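Local coordinates for protein WZI (Escherichia coli, PDB 2YNK) that binds carbohydrate as an outer-membrane beta-barrel lectin and underpins the assembly of the group 1 capsule, at residues Asp13-Ser18 with Glu313-Trp318; Phe138-Leu143 with Gln175-Ala180; Asn428-Tyr433 with Gly445-Ile450. All blocks are in the same frame, centred on the assembly; numbering follows the deposited sequence.

From the N terminus, helix 8-19 is the first helix, and contact 1 ties it to strand 306-317, closing a loop of nearly three hundred residues that holds much of the barrel. Contact 2 falls wholly within that loop: 31 residues lie between its segments, and it pairs the neighbouring strands 141-145 and 170-176. Contact 3 opens after contact 1 has closed and joins the last two strands, 425-435 and 444-454, in a hairpin. No two contacts cross along the chain. All three reach the same antiparallel barrel sheet. Contacts 2 and 3 lie on opposite sides of the chain's centre, with centres about 37 Å apart, while contact 1 joins the wall to the N-terminal helix.

Contact 1: Asp13-Ser18 with Glu313-Trp318; sequences DLAWLS and EGHHGW. With D12 (dodecane), chain F.
Helix 8-19 packs against the barrel wall here, with Trp-16 and Ala-15 meeting His-315 and His-316 of strand 306-317. The two short segments run almost at right angles, crossing at -84°, and their backbones come nearest at Trp-16 and His-315. Trp-16 reaches along the strand because its CG is set opposite the backbone N (chi1 -170°). Its CD1 lies 3.5 Å from His-315 CB. Farther out, NE1 donates to His-316 O at 3.0 Å, a bond with the acceptor in the indole plane but the N-H arriving well above the carbonyl plane. Tryptophan suits the place: one broad ring supplies both an apolar flank and a single N-H for a strand carbonyl. The Trp-16 side chain also touches Val-54 of helix 49-65.

The His-315 imidazole points the opposite way to the indole and lies beneath the helix backbone. Ala-15 O sits 3.8 Å above the plane of the His-315 ring, over its centre, and the small Ala-15 methyl lets the helix approach, its CB 4.0 Å from His-315 CE1. At the ring edge, His-315 NE2 donates in plane to the anti lone pair of Glu-313 OE1, 2.6 Å away. Glu-313 also forms a salt bridge with Lys-276, and His-315 ND1 bonds Asn-324 OD1. At the far end of the strand segment Trp-318 belongs to a dodecane pocket, with C2 of the alkane 3.6 Å from Trp-318 CD2 and over the ring face.

Gripped at both nitrogens by Glu-313 and Asn-324, which would probably favour a positively charged ring, the buried imidazole is fixed as a flat platform for Ala-15 O. That network stays within the wall; the indole N-H makes the polar link from helix to strand.

Contact 2: Phe138-Leu143 with Gln175-Ala180; sequences FWNQWL and QRAEQA. With OCT (N-octane), chain M.
Asn-140, at the turn between strands 127-138 and 141-145, reaches across to Ala-177 and Glu-178 just beyond the end of strand 170-176. Its CB leaves to the flank of the contact, and CG lies opposite the backbone N (chi1 -158°), which brings the amide alongside the backbone of Glu-178, edge first. CG itself stands 3.6 Å from Glu-178 N. Of the two tips, OD1 accepts from Glu-178 N at 3.0 Å and also meets the methyl of Ala-177, while ND2 donates to Glu-178 O at 2.8 Å with the acceptor near the amide plane. The side chain therefore pairs with both backbone polar groups of one residue, as a strand neighbour would. Its ND2 has a further partner in a water that also accepts from Gln-141 NE2 and Arg-176 NE.

The backbone continues the pairing. Asn-140 O receives Ala-177 N, and Trp-142 and Gln-175 form an antiparallel hydrogen-bonded pair, with Trp-142 N 2.8 Å from Gln-175 O. Between them, Gln-141 and Arg-176 make a non-hydrogen-bonded pair. The Gln-141 chain folds back, and its NE2 donates to Trp-139 O, bracing the turn; its OE1 is bound by Tyr-195. On the other face Trp-142 CD1 rests 3.7 Å from Ala-177 CB, a methyl small enough for the indole to pack against, while Trp-142 NE1 bonds Glu-35.

An n-octane lies over the faces of Phe-138 and Trp-139, its C4 3.8 Å from Trp-139 CZ2. Phe-138 to Gln-141 is a type I' beta turn, whose positive phi suits Asn-140. Tight turns between antiparallel strands and aromatics at the membrane boundary are both common in outer-membrane barrels, and the octane is consistent with the latter.

Contact 3: Asn428-Tyr433 with Gly445-Ile450; sequences NTSLWY and GASAGI. With D12 (dodecane), chain H.
Trp-432 is turned back over Gly-445 because its CG sits between the backbone N and the carbonyl carbon (chi1 62°), while Leu-431, with CG opposite its N (chi1 -178°), brings CD1 toward Ala-446. The two strands form the last antiparallel hairpin of the barrel, 425-435 with 444-454. On the face bearing Trp-432, the indole lies flat against the neighbouring backbone: Gly-445 O is 3.4 Å from Trp-432 CD2, and Gly-445 CA makes a CH-pi contact with the five-membered ring. Glycine, with no side chain, suits a place where the indole lies directly on the backbone. The far edge reaches Ser-447, whose OG is 3.5 Å from Trp-432 CZ3.

Leu-431, Ala-446, Thr-429 and Ala-448 share the other face. Leu-431 CD1 meets Ala-446 CB at 3.9 Å, and Thr-429 CG2 touches Ala-448 CB. A bound dodecane runs across this apolar side, its C4 3.7 Å from Ala-446 CB, so leucine and alanine suit what is probably a membrane-facing surface. Thr-429 OG1 is occupied by Trp-417 O.

Reciprocal backbone bonds join Asn-428 with Gly-449, Ser-430 with Ser-447 and Trp-432 with Gly-445, holding the register. Through Ala-448 and Ala-446, the outer edge of strand 444-454 bonds Thr-75 of strand 69-76, the first of the barrel, and Thr-77 just beyond it, closing the barrel. Ser-430 OG turns away to Gln-414 of strand 408-422; between the two hairpin strands a water donates to Asn-428 O at 2.9 Å and lies 2.7 Å from Ser-447 OG.

Contact 1: Asp13-Ser18 with Glu313-Trp318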
loop_
_atom_site.group_PDB
_atom_site.type_symbol
_atom_site.label_atom_id
_atom_site.label_comp_id
_atom_site.label_asym_id
_atom_site.label_seq_id
_atom_site.Cartn_x
_atom_site.Cartn_y
_atom_site.Cartn_z
ATOM N N ASP A 13 12.791 -0.460 5.060
ATOM C CA ASP A 13 13.641 -0.507 6.235
ATOM C C ASP A 13 13.067 -1.432 7.329
ATOM O O ASP A 13 13.794 -2.239 7.910
ATOM C CB ASP A 13 13.892 0.915 6.771
ATOM C CG ASP A 13 15.011 1.643 6.018
ATOM O OD1 ASP A 13 15.379 1.195 4.916
ATOM O OD2 ASP A 13 15.538 2.660 6.522
ATOM N N LEU A 14 11.769 -1.330 7.598
ATOM C CA LEU A 14 11.122 -2.230 8.553
ATOM C C LEU A 14 11.161 -3.669 8.052
ATOM O O LEU A 14 11.430 -4.588 8.824
ATOM C CB LEU A 14 9.663 -1.825 8.802
ATOM C CG LEU A 14 9.389 -0.555 9.613
ATOM C CD1 LEU A 14 7.892 -0.402 9.831
ATOM C CD2 LEU A 14 10.125 -0.590 10.943
ATOM N N ALA A 15 10.886 -3.860 6.763
ATOM C CA ALA A 15 10.840 -5.201 6.173
ATOM C C ALA A 15 12.213 -5.869 6.207
ATOM O O ALA A 15 12.323 -7.085 6.365
ATOM C CB ALA A 15 10.316 -5.137 4.742
ATOM N N TRP A 16 13.250 -5.060 6.045
ATOM C CA TRP A 16 14.624 -5.530 6.120
ATOM C C TRP A 16 14.880 -6.058 7.512
ATOM O O TRP A 16 15.314 -7.193 7.689
ATOM C CB TRP A 16 15.565 -4.375 5.770
ATOM C CG TRP A 16 17.022 -4.726 5.563
ATOM C CD1 TRP A 16 17.664 -5.016 4.366
ATOM C CD2 TRP A 16 18.083 -4.771 6.580
ATOM N NE1 TRP A 16 19.000 -5.256 4.575
ATOM C CE2 TRP A 16 19.315 -5.115 5.875
ATOM C CE3 TRP A 16 18.127 -4.571 7.950
ATOM C CZ2 TRP A 16 20.527 -5.258 6.539
ATOM C CZ3 TRP A 16 19.356 -4.709 8.609
ATOM C CH2 TRP A 16 20.525 -5.049 7.919
ATOM N N LEU A 17 14.567 -5.242 8.512
ATOM C CA LEU A 17 14.785 -5.606 9.905
ATOM C C LEU A 17 13.966 -6.835 10.317
ATOM O O LEU A 17 14.448 -7.691 11.068
ATOM C CB LEU A 17 14.457 -4.410 10.810
ATOM C CG LEU A 17 15.440 -3.240 10.703
ATOM C CD1 LEU A 17 14.774 -1.934 11.094
ATOM C CD2 LEU A 17 16.676 -3.497 11.560
ATOM N N SER A 18 12.737 -6.923 9.812
ATOM C CA SER A 18 11.812 -7.986 10.209
ATOM C C SER A 18 12.227 -9.335 9.643
ATOM O O SER A 18 12.211 -10.338 10.347
ATOM C CB SER A 18 10.379 -7.645 9.778
ATOM O OG SER A 18 9.541 -8.792 9.763
ATOM N N GLU A 313 11.111 -12.474 -1.417
ATOM C CA GLU A 313 11.910 -11.294 -1.066
ATOM C C GLU A 313 13.135 -11.677 -0.247
ATOM O O GLU A 313 13.119 -12.663 0.491
ATOM C CB GLU A 313 11.075 -10.265 -0.295
ATOM C CG GLU A 313 10.275 -10.838 0.867
ATOM C CD GLU A 313 9.568 -9.777 1.696
ATOM O OE1 GLU A 313 10.238 -8.823 2.151
ATOM O OE2 GLU A 313 8.337 -9.905 1.899
ATOM N N GLY A 314 14.197 -10.885 -0.400
ATOM C CA GLY A 314 15.419 -11.048 0.371
ATOM C C GLY A 314 15.949 -9.715 0.861
ATOM O O GLY A 314 15.641 -8.664 0.293
ATOM N N HIS A 315 16.752 -9.768 1.921
ATOM C CA HIS A 315 17.242 -8.575 2.599
ATOM C C HIS A 315 18.616 -8.857 3.151
ATOM O O HIS A 315 18.785 -9.748 3.970
ATOM C CB HIS A 315 16.289 -8.199 3.723
ATOM C CG HIS A 315 14.863 -7.991 3.270
ATOM N ND1 HIS A 315 14.418 -6.817 2.801
ATOM C CD2 HIS A 315 13.779 -8.861 3.232
ATOM C CE1 HIS A 315 13.118 -6.923 2.482
ATOM N NE2 HIS A 315 12.728 -8.174 2.744
ATOM N N HIS A 316 19.616 -8.108 2.706
ATOM C CA HIS A 316 20.999 -8.451 2.956
ATOM C C HIS A 316 21.771 -7.247 3.403
ATOM O O HIS A 316 21.424 -6.123 3.060
ATOM C CB HIS A 316 21.628 -9.017 1.689
ATOM C CG HIS A 316 20.850 -10.154 1.068
ATOM N ND1 HIS A 316 20.836 -11.394 1.586
ATOM C CD2 HIS A 316 20.056 -10.203 -0.077
ATOM C CE1 HIS A 316 20.071 -12.196 0.821
ATOM N NE2 HIS A 316 19.596 -11.465 -0.196
ATOM N N GLY A 317 22.822 -7.479 4.193
ATOM C CA GLY A 317 23.782 -6.432 4.551
ATOM C C GLY A 317 25.025 -6.602 3.701
ATOM O O GLY A 317 25.364 -7.724 3.331
ATOM N N TRP A 318 25.691 -5.501 3.358
ATOM C CA TRP A 318 26.928 -5.577 2.589
ATOM C C TRP A 318 28.069 -5.232 3.516
ATOM O O TRP A 318 28.441 -6.057 4.360
ATOM C CB TRP A 318 26.844 -4.692 1.356
ATOM C CG TRP A 318 27.802 -5.096 0.261
ATOM C CD1 TRP A 318 29.129 -5.495 0.392
ATOM C CD2 TRP A 318 27.535 -5.138 -1.187
ATOM N NE1 TRP A 318 29.679 -5.774 -0.832
ATOM C CE2 TRP A 318 28.779 -5.580 -1.820
ATOM C CE3 TRP A 318 26.432 -4.863 -1.989
ATOM C CZ2 TRP A 318 28.890 -5.734 -3.192
ATOM C CZ3 TRP A 318 26.555 -5.023 -3.373
ATOM C CH2 TRP A 318 27.757 -5.446 -3.957
HETATM C C1 D12 F . 29.506 -1.610 -0.570
HETATM C C2 D12 F . 28.968 -1.924 -1.955
HETATM C C3 D12 F . 28.788 -0.659 -2.803
HETATM C C4 D12 F . 28.552 -0.977 -4.285
HETATM C C5 D12 F . 27.268 -0.348 -4.841
HETATM C C6 D12 F . 27.254 -0.256 -6.374
HETATM C C7 D12 F . 25.965 -0.781 -7.025
HETATM C C8 D12 F . 24.856 0.269 -7.139
HETATM C C9 D12 F . 24.397 0.476 -8.586
HETATM C C10 D12 F . 23.223 1.455 -8.663
HETATM C C11 D12 F . 22.668 1.598 -10.083
HETATM C C12 D12 F . 21.352 2.349 -10.097
#

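Contact 2: Phe138-Leu143 with Gln175-Ala180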
loop_
_atom_site.group_PDB
_atom_site.type_symbol
_atom_site.label_atom_id
_atom_site.label_comp_id
_atom_site.label_asym_id
_atom_site.label_seq_id
_atom_site.Cartn_x
_atom_site.Cartn_y
_atom_site.Cartn_z
ATOM N N PHE A 138 -8.416 5.210 22.178
ATOM C CA PHE A 138 -9.053 4.774 23.419
ATOM C C PHE A 138 -9.022 3.248 23.523
ATOM O O PHE A 138 -9.202 2.551 22.525
ATOM C CB PHE A 138 -10.486 5.302 23.515
ATOM C CG PHE A 138 -11.348 4.980 22.324
ATOM C CD1 PHE A 138 -12.060 3.794 22.264
ATOM C CD2 PHE A 138 -11.470 5.878 21.277
ATOM C CE1 PHE A 138 -12.862 3.497 21.174
ATOM C CE2 PHE A 138 -12.272 5.588 20.184
ATOM C CZ PHE A 138 -12.968 4.395 20.132
ATOM N N TRP A 139 -8.779 2.740 24.728
ATOM C CA TRP A 139 -8.674 1.297 24.975
ATOM C C TRP A 139 -7.837 0.588 23.940
ATOM O O TRP A 139 -8.240 -0.445 23.415
ATOM C CB TRP A 139 -10.057 0.645 25.046
ATOM C CG TRP A 139 -11.013 1.282 26.032
ATOM C CD1 TRP A 139 -10.752 1.672 27.345
ATOM C CD2 TRP A 139 -12.437 1.593 25.817
ATOM N NE1 TRP A 139 -11.876 2.202 27.933
ATOM C CE2 TRP A 139 -12.922 2.182 27.073
ATOM C CE3 TRP A 139 -13.322 1.451 24.755
ATOM C CZ2 TRP A 139 -14.240 2.606 27.227
ATOM C CZ3 TRP A 139 -14.647 1.878 24.923
ATOM C CH2 TRP A 139 -15.094 2.440 26.130
ATOM N N ASN A 140 -6.672 1.146 23.625
ATOM C CA ASN A 140 -5.757 0.563 22.630
ATOM C C ASN A 140 -6.287 0.529 21.168
ATOM O O ASN A 140 -5.681 -0.101 20.292
ATOM C CB ASN A 140 -5.312 -0.843 23.061
ATOM C CG ASN A 140 -4.009 -1.265 22.403
ATOM O OD1 ASN A 140 -3.066 -0.481 22.339
ATOM N ND2 ASN A 140 -3.957 -2.501 21.892
ATOM N N GLN A 141 -7.402 1.211 20.906
ATOM C CA GLN A 141 -7.939 1.300 19.552
ATOM C C GLN A 141 -7.758 2.707 19.003
ATOM O O GLN A 141 -7.980 3.692 19.706
ATOM C CB GLN A 141 -9.418 0.893 19.498
ATOM C CG GLN A 141 -9.777 -0.356 20.290
ATOM C CD GLN A 141 -8.757 -1.475 20.147
ATOM O OE1 GLN A 141 -8.389 -1.860 19.039
ATOM N NE2 GLN A 141 -8.296 -2.004 21.276
ATOM N N TRP A 142 -7.336 2.781 17.748
ATOM C CA TRP A 142 -7.268 4.042 17.018
ATOM C C TRP A 142 -8.499 4.240 16.160
ATOM O O TRP A 142 -8.801 3.408 15.299
ATOM C CB TRP A 142 -6.048 4.053 16.120
ATOM C CG TRP A 142 -4.793 4.501 16.796
ATOM C CD1 TRP A 142 -3.660 3.748 17.072
ATOM C CD2 TRP A 142 -4.490 5.846 17.278
ATOM N NE1 TRP A 142 -2.701 4.521 17.675
ATOM C CE2 TRP A 142 -3.140 5.787 17.837
ATOM C CE3 TRP A 142 -5.175 7.046 17.301
ATOM C CZ2 TRP A 142 -2.529 6.893 18.392
ATOM C CZ3 TRP A 142 -4.550 8.158 17.869
ATOM C CH2 TRP A 142 -3.252 8.081 18.397
ATOM N N LEU A 143 -9.211 5.339 16.396
ATOM C CA LEU A 143 -10.355 5.715 15.580
ATOM C C LEU A 143 -9.971 6.921 14.753
ATOM O O LEU A 143 -9.484 7.914 15.290
ATOM C CB LEU A 143 -11.567 6.051 16.448
ATOM C CG LEU A 143 -12.851 6.424 15.684
ATOM C CD1 LEU A 143 -13.216 5.371 14.642
ATOM C CD2 LEU A 143 -13.997 6.646 16.663
ATOM N N GLN A 175 -8.360 0.468 14.291
ATOM C CA GLN A 175 -7.214 -0.446 14.418
ATOM C C GLN A 175 -6.778 -0.652 15.863
ATOM O O GLN A 175 -7.043 0.190 16.710
ATOM C CB GLN A 175 -6.004 0.165 13.733
ATOM C CG GLN A 175 -5.969 -0.027 12.252
ATOM C CD GLN A 175 -4.706 0.511 11.639
ATOM O OE1 GLN A 175 -4.527 0.426 10.425
ATOM N NE2 GLN A 175 -3.818 1.064 12.468
ATOM N N ARG A 176 -6.041 -1.728 16.126
ATOM C CA ARG A 176 -5.324 -1.829 17.394
ATOM C C ARG A 176 -4.154 -0.856 17.370
ATOM O O ARG A 176 -3.596 -0.590 16.308
ATOM C CB ARG A 176 -4.781 -3.239 17.634
ATOM C CG ARG A 176 -5.837 -4.324 17.743
ATOM C CD ARG A 176 -5.192 -5.645 18.131
ATOM N NE ARG A 176 -4.953 -5.747 19.573
ATOM C CZ ARG A 176 -4.210 -6.687 20.155
ATOM N NH1 ARG A 176 -3.587 -7.617 19.442
ATOM N NH2 ARG A 176 -4.073 -6.683 21.471
ATOM N N ALA A 177 -3.780 -0.329 18.534
ATOM C CA ALA A 177 -2.557 0.475 18.646
ATOM C C ALA A 177 -1.394 -0.489 18.817
ATOM O O ALA A 177 -0.643 -0.724 17.875
ATOM C CB ALA A 177 -2.645 1.458 19.802
ATOM N N GLU A 178 -1.262 -1.072 20.009
ATOM C CA GLU A 178 -0.313 -2.164 20.220
ATOM C C GLU A 178 -0.994 -3.469 19.852
ATOM O O GLU A 178 -2.188 -3.638 20.109
ATOM C CB GLU A 178 0.171 -2.211 21.662
ATOM C CG GLU A 178 1.346 -1.293 21.929
ATOM C CD GLU A 178 1.890 -1.442 23.336
ATOM O OE1 GLU A 178 2.181 -2.585 23.757
ATOM O OE2 GLU A 178 2.031 -0.413 24.024
ATOM N N GLN A 179 -0.230 -4.387 19.264
ATOM C CA GLN A 179 -0.782 -5.594 18.668
ATOM C C GLN A 179 -0.196 -6.857 19.299
ATOM O O GLN A 179 0.123 -7.817 18.595
ATOM C CB GLN A 179 -0.532 -5.567 17.149
ATOM C CG GLN A 179 -1.394 -4.545 16.409
ATOM C CD GLN A 179 -0.756 -4.028 15.140
ATOM O OE1 GLN A 179 -0.481 -4.790 14.209
ATOM N NE2 GLN A 179 -0.524 -2.721 15.091
ATOM N N ALA A 180 -0.084 -6.863 20.629
ATOM C CA ALA A 180 0.449 -8.020 21.365
ATOM C C ALA A 180 -0.470 -9.230 21.257
ATOM O O ALA A 180 -1.609 -9.112 20.820
ATOM C CB ALA A 180 0.674 -7.664 22.827
HETATM C C1 OCT M . -10.596 5.959 28.026
HETATM C C2 OCT M . -12.061 6.301 27.845
HETATM C C3 OCT M . -12.373 6.806 26.430
HETATM C C4 OCT M . -13.601 6.122 25.817
HETATM C C5 OCT M . -14.119 6.864 24.582
HETATM C C6 OCT M . -15.193 6.083 23.816
HETATM C C7 OCT M . -15.373 6.625 22.391
HETATM C C8 OCT M . -16.649 6.133 21.733
HETATM O O HOH W 1 -6.448 -4.338 22.088
#

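Contact 3: Asn428-Tyr433 with Gly445-Ile450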
loop_
_atom_site.group_PDB
_atom_site.type_symbol
_atom_site.label_atom_id
_atom_site.label_comp_id
_atom_site.label_asym_id
_atom_site.label_seq_id
_atom_site.Cartn_x
_atom_site.Cartn_y
_atom_site.Cartn_z
ATOM N N ASN A 428 13.905 12.803 -4.362
ATOM C CA ASN A 428 13.588 11.464 -4.888
ATOM C C ASN A 428 13.425 11.492 -6.387
ATOM O O ASN A 428 12.443 12.022 -6.884
ATOM C CB ASN A 428 12.290 10.921 -4.269
ATOM C CG ASN A 428 12.538 10.102 -3.011
ATOM O OD1 ASN A 428 13.250 10.536 -2.091
ATOM N ND2 ASN A 428 11.946 8.914 -2.956
ATOM N N THR A 429 14.368 10.904 -7.111
ATOM C CA THR A 429 14.306 10.896 -8.571
ATOM C C THR A 429 13.967 9.529 -9.141
ATOM O O THR A 429 14.129 8.500 -8.489
ATOM C CB THR A 429 15.636 11.359 -9.176
ATOM O OG1 THR A 429 16.723 10.703 -8.501
ATOM C CG2 THR A 429 15.776 12.874 -9.028
ATOM N N SER A 430 13.482 9.537 -10.373
ATOM C CA SER A 430 13.141 8.312 -11.087
ATOM C C SER A 430 13.350 8.530 -12.577
ATOM O O SER A 430 13.201 9.642 -13.070
ATOM C CB SER A 430 11.695 7.905 -10.799
ATOM O OG SER A 430 11.529 6.499 -10.953
ATOM N N LEU A 431 13.722 7.464 -13.273
ATOM C CA LEU A 431 13.980 7.496 -14.706
ATOM C C LEU A 431 13.517 6.173 -15.288
ATOM O O LEU A 431 13.861 5.128 -14.755
ATOM C CB LEU A 431 15.471 7.671 -14.953
ATOM C CG LEU A 431 15.927 7.763 -16.410
ATOM C CD1 LEU A 431 15.660 9.151 -16.978
ATOM C CD2 LEU A 431 17.404 7.408 -16.518
ATOM N N TRP A 432 12.749 6.195 -16.373
ATOM C CA TRP A 432 12.202 4.937 -16.895
ATOM C C TRP A 432 12.077 4.865 -18.397
ATOM O O TRP A 432 12.013 5.890 -19.072
ATOM C CB TRP A 432 10.853 4.652 -16.245
ATOM C CG TRP A 432 9.814 5.700 -16.544
ATOM C CD1 TRP A 432 8.978 5.780 -17.660
ATOM C CD2 TRP A 432 9.468 6.873 -15.733
ATOM N NE1 TRP A 432 8.167 6.881 -17.585
ATOM C CE2 TRP A 432 8.407 7.579 -16.466
ATOM C CE3 TRP A 432 9.917 7.393 -14.526
ATOM C CZ2 TRP A 432 7.835 8.734 -15.990
ATOM C CZ3 TRP A 432 9.329 8.570 -14.055
ATOM C CH2 TRP A 432 8.312 9.225 -14.776
ATOM N N TYR A 433 12.069 3.631 -18.910
ATOM C CA TYR A 433 11.802 3.338 -20.319
ATOM C C TYR A 433 10.802 2.192 -20.404
ATOM O O TYR A 433 10.947 1.190 -19.692
ATOM C CB TYR A 433 13.074 2.947 -21.088
ATOM C CG TYR A 433 12.788 2.458 -22.511
ATOM C CD1 TYR A 433 12.427 3.352 -23.512
ATOM C CD2 TYR A 433 12.874 1.101 -22.842
ATOM C CE1 TYR A 433 12.163 2.918 -24.802
ATOM C CE2 TYR A 433 12.623 0.653 -24.127
ATOM C CZ TYR A 433 12.257 1.566 -25.107
ATOM O OH TYR A 433 11.985 1.147 -26.391
ATOM N N GLY A 445 10.739 8.706 -19.639
ATOM C CA GLY A 445 10.369 9.803 -18.762
ATOM C C GLY A 445 11.154 9.800 -17.461
ATOM O O GLY A 445 11.850 8.835 -17.129
ATOM N N ALA A 446 11.039 10.898 -16.729
ATOM C CA ALA A 446 11.714 11.052 -15.461
ATOM C C ALA A 446 10.826 11.869 -14.543
ATOM O O ALA A 446 10.157 12.800 -14.989
ATOM C CB ALA A 446 13.048 11.744 -15.658
ATOM N N SER A 447 10.790 11.491 -13.269
ATOM C CA SER A 447 10.115 12.290 -12.263
ATOM C C SER A 447 11.125 12.699 -11.195
ATOM O O SER A 447 12.284 12.303 -11.254
ATOM C CB SER A 447 8.918 11.545 -11.667
ATOM O OG SER A 447 9.296 10.339 -11.048
ATOM N N ALA A 448 10.683 13.531 -10.260
ATOM C CA ALA A 448 11.523 13.990 -9.154
ATOM C C ALA A 448 10.632 14.542 -8.056
ATOM O O ALA A 448 9.759 15.365 -8.330
ATOM C CB ALA A 448 12.508 15.054 -9.620
ATOM N N GLY A 449 10.843 14.076 -6.831
ATOM C CA GLY A 449 10.097 14.551 -5.675
ATOM C C GLY A 449 11.005 15.123 -4.593
ATOM O O GLY A 449 12.211 14.871 -4.568
ATOM N N ILE A 450 10.404 15.885 -3.684
ATOM C CA ILE A 450 11.138 16.592 -2.649
ATOM C C ILE A 450 10.368 16.555 -1.330
ATOM O O ILE A 450 9.144 16.566 -1.331
ATOM C CB ILE A 450 11.397 18.048 -3.084
ATOM C CG1 ILE A 450 12.501 18.676 -2.235
ATOM C CG2 ILE A 450 10.114 18.865 -3.022
ATOM C CD1 ILE A 450 13.042 19.960 -2.820
HETATM C C1 D12 H . 17.093 11.999 -14.125
HETATM C C2 D12 H . 15.968 12.594 -13.282
HETATM C C3 D12 H . 15.454 13.944 -13.804
HETATM C C4 D12 H . 14.079 14.297 -13.229
HETATM C C5 D12 H . 13.558 15.646 -13.749
HETATM C C6 D12 H . 12.133 15.595 -14.317
HETATM C C7 D12 H . 11.503 16.986 -14.323
HETATM C C8 D12 H . 10.493 17.177 -15.453
HETATM C C9 D12 H . 9.419 18.214 -15.100
HETATM C C10 D12 H . 8.857 18.914 -16.338
HETATM C C11 D12 H . 7.643 19.790 -16.025
HETATM C C12 D12 H . 7.769 21.128 -16.718
HETATM O O HOH W 2 10.742 10.588 -8.758
#